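Local coordinates for putative fimbriae assembly chaperone (Salmonella typhimurium, PDB 2CO7), which probably serves as a periplasmic chaperone that assists the folding of fimbrial subunits and holds them ready for assembly into surface fibres, at residues V14-T19 with I122-K127; T91-C96 with D126-R131; L146-T151 with I201-I206; P162-L167 with V183-D188. All blocks are in the same frame, centred on the assembly; numbering follows the deposited sequence.

Contact 1: residues V14-T19 with I122-K127. With SO4 (sulfate ion), chain D.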
# COMPACT_ATOMS: atom_id res chain seq x y z
N VAL B 14 -4.15 -7.47 -9.12
CA VAL B 14 -2.83 -7.82 -9.68
C VAL B 14 -2.16 -8.73 -8.65
O VAL B 14 -2.37 -8.55 -7.44
CB VAL B 14 -1.96 -6.57 -10.06
CG1 VAL B 14 -1.49 -5.78 -8.81
CG2 VAL B 14 -0.77 -6.98 -10.89
N LYS B 15 -1.37 -9.72 -9.09
CA LYS B 15 -0.76 -10.65 -8.15
C LYS B 15 0.74 -10.43 -8.16
O LYS B 15 1.33 -10.42 -9.22
CB LYS B 15 -1.06 -12.09 -8.59
CG LYS B 15 -0.40 -13.20 -7.73
CD LYS B 15 -0.70 -14.59 -8.35
CE LYS B 15 0.08 -15.70 -7.70
NZ LYS B 15 -0.20 -17.01 -8.37
N LEU B 16 1.35 -10.26 -6.98
CA LEU B 16 2.81 -10.21 -6.89
C LEU B 16 3.27 -11.46 -6.17
O LEU B 16 2.56 -11.99 -5.30
CB LEU B 16 3.27 -8.96 -6.12
CG LEU B 16 3.32 -7.62 -6.86
CD1 LEU B 16 2.16 -7.33 -7.78
CD2 LEU B 16 3.59 -6.45 -5.89
N GLY B 17 4.45 -11.95 -6.53
CA GLY B 17 4.92 -13.21 -5.98
C GLY B 17 5.29 -13.21 -4.51
O GLY B 17 5.41 -14.27 -3.90
N ALA B 18 5.50 -12.04 -3.95
CA ALA B 18 5.92 -11.87 -2.57
C ALA B 18 5.41 -10.50 -2.09
O ALA B 18 5.03 -9.67 -2.93
CB ALA B 18 7.41 -11.90 -2.49
N THR B 19 5.49 -10.26 -0.78
CA THR B 19 5.08 -9.01 -0.14
C THR B 19 6.30 -8.10 0.13
O THR B 19 6.12 -6.91 0.37
CB THR B 19 4.31 -9.21 1.19
OG1 THR B 19 5.15 -9.93 2.13
CG2 THR B 19 2.96 -9.89 0.96
N ILE B 122 -4.96 -0.02 -10.40
CA ILE B 122 -4.44 -0.33 -9.07
C ILE B 122 -2.92 -0.27 -9.03
O ILE B 122 -2.27 -0.43 -10.06
CB ILE B 122 -5.04 -1.65 -8.47
CG1 ILE B 122 -4.66 -2.86 -9.30
CG2 ILE B 122 -6.62 -1.60 -8.44
CD1 ILE B 122 -5.25 -4.24 -8.71
N ASN B 123 -2.39 -0.01 -7.84
CA ASN B 123 -0.95 0.13 -7.65
C ASN B 123 -0.59 -0.66 -6.42
O ASN B 123 -1.08 -0.35 -5.32
CB ASN B 123 -0.56 1.60 -7.43
CG ASN B 123 -1.03 2.48 -8.53
OD1 ASN B 123 -0.32 2.66 -9.51
ND2 ASN B 123 -2.25 3.02 -8.40
N ALA B 124 0.18 -1.73 -6.61
CA ALA B 124 0.58 -2.57 -5.50
C ALA B 124 2.06 -2.34 -5.27
O ALA B 124 2.85 -2.60 -6.16
CB ALA B 124 0.30 -4.08 -5.83
N CYS B 125 2.43 -1.96 -4.04
CA CYS B 125 3.83 -1.66 -3.74
C CYS B 125 4.38 -2.57 -2.63
O CYS B 125 3.71 -2.76 -1.57
CB CYS B 125 3.97 -0.17 -3.34
SG CYS B 125 3.39 1.00 -4.63
N ASP B 126 5.57 -3.11 -2.87
CA ASP B 126 6.28 -3.94 -1.86
C ASP B 126 7.49 -3.19 -1.37
O ASP B 126 8.15 -2.48 -2.14
CB ASP B 126 6.85 -5.23 -2.49
CG ASP B 126 5.83 -6.33 -2.69
OD1 ASP B 126 6.31 -7.40 -3.08
OD2 ASP B 126 4.62 -6.18 -2.44
N LYS B 127 7.84 -3.40 -0.11
CA LYS B 127 9.17 -2.99 0.34
C LYS B 127 10.25 -3.73 -0.42
O LYS B 127 10.19 -4.97 -0.57
CB LYS B 127 9.32 -3.20 1.85
CG LYS B 127 8.31 -2.41 2.65
CD LYS B 127 8.33 -2.77 4.14
CE LYS B 127 7.24 -1.96 4.86
NZ LYS B 127 6.95 -2.48 6.25
S SO4 D . 4.12 -0.81 8.15
O1 SO4 D . 2.66 -1.06 8.14
O2 SO4 D . 4.63 -0.82 6.79
O3 SO4 D . 4.28 0.49 8.79
O4 SO4 D . 4.82 -1.77 9.03
O HOH W 1 6.35 -4.80 1.95
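V14, L16, I122 and A124 form the close-packed half of this contact. CG1 of V14 sits 3.9 Å from A124 CB, and its other neighbour, I122 CD1, is 4.1 Å away. The first torsion of V14 (chi1 69°) wedges CG1 between the backbone N and the carbonyl carbon and so aims that branch at segment 122-127. From the next inward-facing position L16 reaches in with CD2, 4.1 Å from A124 CB. The same methyl passes D126, whose OD2 is 3.6 Å from L16 CD2, so that the buried carboxylate has an apolar neighbour on this side. Its other oxygen lies near main chain, with A18 O 2.6 Å from D126 OD1. Towards A18 and T19, both partly exposed, packing gives way to solvent: a water donates to T19 O (2.6 Å) and accepts from K127 N (2.9 Å). K127 then extends away from segment 14-19, and its NZ is shared by N166 OD1, a backbone group of the bound protein chain and a sulfate. Residues I122 to C125 pair in parallel with a strand of that other chain, while the backbone of L16 meets its polar side chains, consistent with the donor-strand complementation of periplasmic pilus chaperones, in which the immunoglobulin-like N-terminal domain lends a strand to its subunit.

Contact 2: residues T91-C96 with D126-R131. With SO4 (sulfate ion), chain D.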
# COMPACT_ATOMS: atom_id res chain seq x y z
N THR B 91 18.65 -0.02 3.72
CA THR B 91 18.04 1.13 3.08
C THR B 91 16.78 0.59 2.42
O THR B 91 16.83 -0.40 1.70
CB THR B 91 18.93 1.78 1.99
OG1 THR B 91 20.11 2.33 2.58
CG2 THR B 91 18.16 2.93 1.30
N LEU B 92 15.66 1.24 2.70
CA LEU B 92 14.38 0.77 2.21
C LEU B 92 13.98 1.55 0.97
O LEU B 92 14.20 2.77 0.89
CB LEU B 92 13.31 0.94 3.30
CG LEU B 92 11.99 0.30 2.83
CD1 LEU B 92 11.33 -0.58 3.91
CD2 LEU B 92 11.06 1.35 2.33
N GLN B 93 13.44 0.83 -0.01
CA GLN B 93 12.78 1.43 -1.18
C GLN B 93 11.40 0.76 -1.32
O GLN B 93 11.06 -0.19 -0.58
CB GLN B 93 13.60 1.08 -2.46
CG GLN B 93 14.89 1.75 -2.69
CD GLN B 93 16.05 1.28 -1.83
OE1 GLN B 93 16.96 2.02 -1.64
NE2 GLN B 93 16.03 0.03 -1.36
N TRP B 94 10.62 1.20 -2.31
CA TRP B 94 9.37 0.56 -2.65
C TRP B 94 9.36 0.22 -4.12
O TRP B 94 9.65 1.08 -4.96
CB TRP B 94 8.21 1.53 -2.41
CG TRP B 94 8.01 1.85 -0.96
CD1 TRP B 94 8.58 2.91 -0.26
CD2 TRP B 94 7.24 1.11 -0.03
NE1 TRP B 94 8.19 2.85 1.06
CE2 TRP B 94 7.38 1.76 1.24
CE3 TRP B 94 6.48 -0.06 -0.12
CZ2 TRP B 94 6.71 1.31 2.39
CZ3 TRP B 94 5.79 -0.50 1.05
CH2 TRP B 94 5.95 0.17 2.28
N VAL B 95 9.02 -1.02 -4.43
CA VAL B 95 8.84 -1.46 -5.82
C VAL B 95 7.31 -1.55 -6.02
O VAL B 95 6.63 -2.28 -5.33
CB VAL B 95 9.64 -2.78 -6.14
CG1 VAL B 95 9.25 -4.00 -5.25
CG2 VAL B 95 9.51 -3.15 -7.61
N CYS B 96 6.83 -0.77 -6.99
CA CYS B 96 5.41 -0.58 -7.22
C CYS B 96 5.04 -1.07 -8.62
O CYS B 96 5.79 -0.88 -9.57
CB CYS B 96 5.07 0.89 -7.13
SG CYS B 96 5.22 1.59 -5.48
N ASP B 126 5.57 -3.11 -2.87
CA ASP B 126 6.28 -3.94 -1.86
C ASP B 126 7.49 -3.19 -1.37
O ASP B 126 8.15 -2.48 -2.14
CB ASP B 126 6.85 -5.23 -2.49
CG ASP B 126 5.83 -6.33 -2.69
OD1 ASP B 126 6.31 -7.40 -3.08
OD2 ASP B 126 4.62 -6.18 -2.44
N LYS B 127 7.84 -3.40 -0.11
CA LYS B 127 9.17 -2.99 0.34
C LYS B 127 10.25 -3.73 -0.42
O LYS B 127 10.19 -4.97 -0.57
CB LYS B 127 9.32 -3.20 1.85
CG LYS B 127 8.31 -2.41 2.65
CD LYS B 127 8.33 -2.77 4.14
CE LYS B 127 7.24 -1.96 4.86
NZ LYS B 127 6.95 -2.48 6.25
N LEU B 128 11.21 -2.94 -0.90
CA LEU B 128 12.43 -3.46 -1.52
C LEU B 128 13.57 -3.04 -0.58
O LEU B 128 13.96 -1.85 -0.51
CB LEU B 128 12.61 -2.87 -2.92
CG LEU B 128 13.97 -3.14 -3.57
CD1 LEU B 128 14.10 -4.69 -3.79
CD2 LEU B 128 14.08 -2.42 -4.92
N ILE B 129 14.09 -4.01 0.14
CA ILE B 129 14.99 -3.71 1.25
C ILE B 129 16.39 -4.06 0.86
O ILE B 129 16.71 -5.25 0.65
CB ILE B 129 14.56 -4.37 2.59
CG1 ILE B 129 13.10 -3.96 2.96
CG2 ILE B 129 15.50 -3.97 3.78
CD1 ILE B 129 12.44 -4.80 4.13
N PHE B 130 17.23 -3.01 0.80
CA PHE B 130 18.62 -3.20 0.44
C PHE B 130 19.48 -3.55 1.66
O PHE B 130 19.52 -2.78 2.60
CB PHE B 130 19.16 -1.97 -0.30
CG PHE B 130 20.56 -2.15 -0.78
CD1 PHE B 130 20.82 -2.87 -1.95
CD2 PHE B 130 21.63 -1.58 -0.07
CE1 PHE B 130 22.19 -3.03 -2.42
CE2 PHE B 130 22.95 -1.72 -0.52
CZ PHE B 130 23.23 -2.45 -1.70
N ARG B 131 20.16 -4.69 1.61
CA ARG B 131 20.98 -5.17 2.73
C ARG B 131 22.47 -5.25 2.31
O ARG B 131 22.90 -6.17 1.53
CB ARG B 131 20.45 -6.52 3.23
CG ARG B 131 21.14 -7.02 4.53
CD ARG B 131 20.49 -8.25 5.04
NE ARG B 131 19.08 -7.97 5.37
CZ ARG B 131 18.15 -8.90 5.57
NH1 ARG B 131 18.46 -10.21 5.50
NH2 ARG B 131 16.92 -8.52 5.83
S SO4 D . 4.12 -0.81 8.15
O1 SO4 D . 2.66 -1.06 8.14
O2 SO4 D . 4.63 -0.82 6.79
O3 SO4 D . 4.28 0.49 8.79
O4 SO4 D . 4.82 -1.77 9.03
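L128 O takes two donors from Q93, the backbone N at 2.8 Å and the side-chain NE2 at 2.9 Å, which approach from opposite faces of the carbonyl plane. The bend in the glutamine at chi2 (75°) folds the amide back along its own strand, close enough for NE2 to make a weak bond to T91 O as well. In return L128 N donates to Q93 O, almost straight at 173° although it stands above that carbonyl's plane. V95 and D126 exchange a second reciprocal pair of backbone bonds, and T91 and F130 a third. These are the hydrogen-bonded pairs of an antiparallel register; L92 with I129 and W94 with K127 are the non-hydrogen-bonded pairs between them. The two strands are neighbours in the sheet of the immunoglobulin-like N-terminal domain. On the face carrying L92, W94, K127 and I129, the lysine chain lies alongside the indole, its CG over the six-membered ring at 3.8 Å from the centroid and 26° off the normal, a CH-pi contact. Beside it L92 CD1 touches K127 CD at 3.7 Å and I129 CG1 at 3.9 Å. W94 NE1 is bonded to A51 O, and an aromatic side chain of the bound protein chain meets the indole edge-to-face. On the opposite face V95 CG1 lies 4.2 Å from L128 CB, and F59 packs on Q93, L128 and F130.

Contact 3: residues L146-T151 with I201-I206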
# COMPACT_ATOMS: atom_id res chain seq x y z
N LEU B 146 15.25 -5.07 20.61
CA LEU B 146 14.36 -3.91 20.64
C LEU B 146 14.17 -3.51 22.09
O LEU B 146 14.07 -4.37 22.94
CB LEU B 146 13.01 -4.22 20.00
CG LEU B 146 13.09 -4.57 18.51
CD1 LEU B 146 11.72 -4.51 17.85
CD2 LEU B 146 14.05 -3.64 17.79
N ARG B 147 14.18 -2.21 22.36
CA ARG B 147 13.98 -1.69 23.73
C ARG B 147 12.65 -0.94 23.75
O ARG B 147 12.37 -0.16 22.85
CB ARG B 147 15.14 -0.76 24.12
CG ARG B 147 15.06 -0.31 25.58
CD ARG B 147 16.36 0.24 26.12
NE ARG B 147 16.31 1.70 26.07
CZ ARG B 147 16.19 2.51 27.11
NH1 ARG B 147 16.15 2.06 28.37
NH2 ARG B 147 16.15 3.81 26.89
N TRP B 148 11.84 -1.18 24.77
CA TRP B 148 10.52 -0.58 24.88
C TRP B 148 10.45 0.28 26.11
O TRP B 148 11.01 -0.05 27.18
CB TRP B 148 9.41 -1.67 24.88
CG TRP B 148 9.42 -2.59 23.64
CD1 TRP B 148 10.28 -3.64 23.40
CD2 TRP B 148 8.54 -2.53 22.51
NE1 TRP B 148 9.97 -4.22 22.19
CE2 TRP B 148 8.91 -3.56 21.62
CE3 TRP B 148 7.45 -1.70 22.17
CZ2 TRP B 148 8.23 -3.81 20.42
CZ3 TRP B 148 6.78 -1.94 20.97
CH2 TRP B 148 7.19 -2.98 20.10
N VAL B 149 9.78 1.42 25.98
CA VAL B 149 9.61 2.33 27.08
C VAL B 149 8.14 2.71 27.06
O VAL B 149 7.60 3.01 25.99
CB VAL B 149 10.52 3.58 26.92
CG1 VAL B 149 10.42 4.49 28.14
CG2 VAL B 149 11.96 3.17 26.70
N GLU B 150 7.49 2.66 28.21
CA GLU B 150 6.09 3.09 28.34
C GLU B 150 6.03 4.25 29.31
O GLU B 150 6.46 4.12 30.44
CB GLU B 150 5.20 1.94 28.85
CG GLU B 150 5.31 0.65 28.02
CD GLU B 150 4.46 -0.50 28.57
OE1 GLU B 150 4.49 -1.59 27.98
OE2 GLU B 150 3.77 -0.31 29.59
N THR B 151 5.53 5.40 28.84
CA THR B 151 5.18 6.49 29.75
C THR B 151 3.79 6.98 29.39
O THR B 151 3.54 7.33 28.24
CB THR B 151 6.16 7.70 29.72
OG1 THR B 151 5.48 8.87 29.26
CG2 THR B 151 7.39 7.43 28.86
N ILE B 201 5.27 -6.57 26.76
CA ILE B 201 5.07 -6.42 25.34
C ILE B 201 5.40 -7.74 24.69
O ILE B 201 6.36 -8.41 25.09
CB ILE B 201 5.95 -5.30 24.78
CG1 ILE B 201 5.67 -4.01 25.55
CG2 ILE B 201 5.69 -5.09 23.28
CD1 ILE B 201 6.92 -3.26 25.90
N GLU B 202 4.61 -8.11 23.69
CA GLU B 202 4.89 -9.26 22.85
C GLU B 202 4.80 -8.81 21.40
O GLU B 202 3.93 -8.02 21.05
CB GLU B 202 3.92 -10.41 23.12
CG GLU B 202 4.13 -11.62 22.18
CD GLU B 202 3.16 -12.78 22.42
OE1 GLU B 202 2.69 -12.95 23.56
OE2 GLU B 202 2.87 -13.54 21.45
N TRP B 203 5.71 -9.31 20.57
CA TRP B 203 5.70 -8.95 19.16
C TRP B 203 6.31 -10.05 18.32
O TRP B 203 6.96 -10.96 18.84
CB TRP B 203 6.46 -7.63 18.91
CG TRP B 203 7.95 -7.68 19.17
CD1 TRP B 203 8.95 -7.78 18.24
CD2 TRP B 203 8.60 -7.60 20.45
NE1 TRP B 203 10.18 -7.78 18.87
CE2 TRP B 203 10.00 -7.65 20.22
CE3 TRP B 203 8.14 -7.46 21.77
CZ2 TRP B 203 10.94 -7.61 21.27
CZ3 TRP B 203 9.07 -7.42 22.80
CH2 TRP B 203 10.46 -7.49 22.54
N ARG B 204 6.05 -9.94 17.02
CA ARG B 204 6.70 -10.77 16.01
C ARG B 204 7.23 -9.82 14.94
O ARG B 204 6.88 -8.64 14.91
CB ARG B 204 5.71 -11.76 15.41
CG ARG B 204 5.19 -12.83 16.39
CD ARG B 204 3.98 -13.49 15.80
NE ARG B 204 3.27 -14.35 16.72
CZ ARG B 204 3.39 -15.68 16.77
NH1 ARG B 204 4.24 -16.30 15.96
NH2 ARG B 204 2.68 -16.39 17.65
N VAL B 205 8.12 -10.33 14.10
CA VAL B 205 8.53 -9.57 12.94
C VAL B 205 8.12 -10.33 11.69
O VAL B 205 8.06 -11.53 11.68
CB VAL B 205 10.05 -9.19 12.91
CG1 VAL B 205 10.42 -8.29 14.15
CG2 VAL B 205 10.92 -10.43 12.84
N ILE B 206 7.83 -9.59 10.64
CA ILE B 206 7.60 -10.22 9.35
C ILE B 206 9.01 -10.53 8.81
O ILE B 206 9.87 -9.64 8.74
CB ILE B 206 6.83 -9.32 8.40
CG1 ILE B 206 5.48 -8.87 9.02
CG2 ILE B 206 6.56 -10.07 7.05
CD1 ILE B 206 4.75 -7.86 8.12
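Two indoles, W148 and W203, meet at an interplanar angle of 47°, which makes them neither a stack nor an edge-to-face pair. The five-membered ring of W148 and the six-membered ring of W203 have centroids 4.4 Å apart. NE1 of W148 stands over a face of W203, displaced toward the rim, and its nearest atom there is CH2 of W203 at 3.3 Å. A chi1 of 66° sets CG of W203 between its backbone N and carbonyl carbon, and from there the ring extends past W148 in the opposite direction. I201 covers a face of the W148 ring: its CG2 lies 3.7 Å from the centroid of the six-membered ring and only 4° off the normal, a well-centred CH-pi contact. At one end L146 borders W203, with CD1 3.8 Å from the W203 NE1. At the other, E150 brings OE1 to 3.6 Å from CG1 of I201, while its OE2 has a weak bond to G199 N. Further aromatic rings carry the cluster on, since Y218 meets W148 and F216 meets W203. No hydrogen bond crosses between the segments. Their strand axes, 9.9 Å apart at closest approach, belong to two separate sheets, 147-151 beside 154-159 and 201-205 beside 216-218. Side chains alone bridge that gap, as in the hydrophobic core of a two-sheet beta sandwich, here the C-terminal domain of a PapD-like chaperone.

Contact 4: residues P162-L167 with V183-D188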
# COMPACT_ATOMS: atom_id res chain seq x y z
N PRO B 162 20.95 -2.58 12.73
CA PRO B 162 21.01 -2.13 11.33
C PRO B 162 19.83 -2.48 10.43
O PRO B 162 19.91 -2.16 9.25
CB PRO B 162 22.29 -2.78 10.79
CG PRO B 162 22.51 -3.99 11.69
CD PRO B 162 21.94 -3.64 13.02
N PHE B 163 18.75 -3.05 10.97
CA PHE B 163 17.67 -3.58 10.14
C PHE B 163 16.41 -2.75 10.22
O PHE B 163 16.10 -2.23 11.28
CB PHE B 163 17.28 -5.00 10.57
CG PHE B 163 18.39 -6.01 10.40
CD1 PHE B 163 19.24 -6.31 11.47
CD2 PHE B 163 18.64 -6.59 9.17
CE1 PHE B 163 20.28 -7.22 11.33
CE2 PHE B 163 19.67 -7.52 9.01
CZ PHE B 163 20.50 -7.83 10.10
N TYR B 164 15.64 -2.70 9.12
CA TYR B 164 14.24 -2.36 9.27
C TYR B 164 13.53 -3.45 10.04
O TYR B 164 13.67 -4.63 9.72
CB TYR B 164 13.52 -2.16 7.92
CG TYR B 164 14.03 -0.94 7.23
CD1 TYR B 164 13.36 0.28 7.34
CD2 TYR B 164 15.23 -0.98 6.52
CE1 TYR B 164 13.86 1.43 6.73
CE2 TYR B 164 15.74 0.18 5.88
CZ TYR B 164 15.06 1.36 6.01
OH TYR B 164 15.53 2.49 5.39
N MET B 165 12.71 -3.03 11.00
CA MET B 165 12.00 -3.97 11.88
C MET B 165 10.51 -3.85 11.55
O MET B 165 9.85 -2.87 11.88
CB MET B 165 12.28 -3.61 13.36
CG MET B 165 13.66 -4.04 13.83
SD MET B 165 13.75 -5.86 14.01
CE MET B 165 15.51 -6.11 14.34
N ASN B 166 10.01 -4.85 10.85
CA ASN B 166 8.66 -4.80 10.35
C ASN B 166 7.85 -5.59 11.34
O ASN B 166 7.80 -6.81 11.26
CB ASN B 166 8.65 -5.38 8.93
CG ASN B 166 9.46 -4.52 7.98
OD1 ASN B 166 9.12 -3.35 7.73
ND2 ASN B 166 10.57 -5.07 7.49
N LEU B 167 7.23 -4.89 12.29
CA LEU B 167 6.59 -5.56 13.41
C LEU B 167 5.17 -6.02 13.08
O LEU B 167 4.43 -5.35 12.38
CB LEU B 167 6.58 -4.67 14.67
CG LEU B 167 7.87 -4.52 15.50
CD1 LEU B 167 9.14 -5.22 14.98
CD2 LEU B 167 8.10 -3.03 15.68
N VAL B 183 9.91 0.16 11.96
CA VAL B 183 10.96 0.90 12.66
C VAL B 183 12.26 0.81 11.85
O VAL B 183 12.83 -0.27 11.71
CB VAL B 183 11.20 0.34 14.08
CG1 VAL B 183 11.96 1.35 14.88
CG2 VAL B 183 9.85 0.01 14.76
N PRO B 184 12.73 1.95 11.31
CA PRO B 184 14.00 1.91 10.57
C PRO B 184 15.22 1.54 11.40
O PRO B 184 15.18 1.56 12.67
CB PRO B 184 14.09 3.34 9.97
CG PRO B 184 12.61 3.78 9.89
CD PRO B 184 12.15 3.30 11.28
N PRO B 185 16.36 1.26 10.71
CA PRO B 185 17.59 1.01 11.43
C PRO B 185 17.95 2.13 12.41
O PRO B 185 17.72 3.30 12.11
CB PRO B 185 18.63 0.95 10.30
CG PRO B 185 17.84 0.45 9.11
CD PRO B 185 16.53 1.21 9.26
N PHE B 186 18.50 1.79 13.59
CA PHE B 186 19.02 2.81 14.50
C PHE B 186 18.01 3.96 14.73
O PHE B 186 18.34 5.15 14.67
CB PHE B 186 20.38 3.35 13.99
CG PHE B 186 21.40 2.26 13.71
CD1 PHE B 186 21.83 1.42 14.73
CD2 PHE B 186 21.92 2.08 12.43
CE1 PHE B 186 22.79 0.42 14.48
CE2 PHE B 186 22.90 1.07 12.17
CZ PHE B 186 23.31 0.25 13.17
N ALA B 187 16.76 3.58 14.94
CA ALA B 187 15.66 4.53 14.94
C ALA B 187 14.65 4.11 15.98
O ALA B 187 14.69 2.98 16.44
CB ALA B 187 15.02 4.61 13.55
N ASP B 188 13.77 5.04 16.38
CA ASP B 188 12.69 4.76 17.31
C ASP B 188 11.35 5.12 16.69
O ASP B 188 11.29 5.98 15.79
CB ASP B 188 12.84 5.61 18.56
CG ASP B 188 14.24 5.62 19.06
OD1 ASP B 188 14.80 4.52 19.15
OD2 ASP B 188 14.80 6.73 19.31
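M165 and V183 satisfy each other's backbone: M165 N donates to V183 O at 2.9 Å, and V183 N returns a bond to M165 O at 3.0 Å, both close to straight. Beyond this single antiparallel bridge P184 and P185 have no N-H to offer, and two carbonyls find their donor outside the pair, the side-chain ND2 of N159 serving both F163 O and P184 O. F163 N is taken by T161 OG1 and Y164 N by E90 OE1. The hydroxyl of Y164 has a weak bond from L92 N. Its ring is laid against P185, whose CD stands over the ring centre at 3.4 Å and 6° off the normal, while CB of P184 comes to 3.8 Å from CE1 of Y164. L167 CD2 meets V183 CG2 at 3.6 Å. At the far end the backbone of P162 lies over one face of the F186 ring, with P162 N 3.7 Å from F186 CZ. F186 itself has positive backbone angles (phi 49°), and it and A187 both face N159, which makes a G1 beta bulge where the loop with P184 and P185 runs into strand 187-191 of the C-terminal domain.

Overall arrangement
Contacts 1 and 2 share D126 and K127 on strand 116-131 and are tied by the disulfide C96-C125, whose SG atoms are 2.1 Å apart. Contacts 3 and 4 belong to the C-terminal domain, with centres about 12 Å apart, and probably join by I206 N to N166 O at 2.8 Å. Between the domains, OD1 of N166 lies 2.8 Å from NZ of K127, which also holds the sulfate, probably a crystallisation ion; Y164 OH, 3.0 Å from L92 N, is a second probable link. The bound protein chain reaches contacts 1, 2 and 4 around this junction. Contact 2 sits about 13 Å from contact 4, centre to centre, whereas contacts 1 and 3 are about 27 Å apart and do not touch.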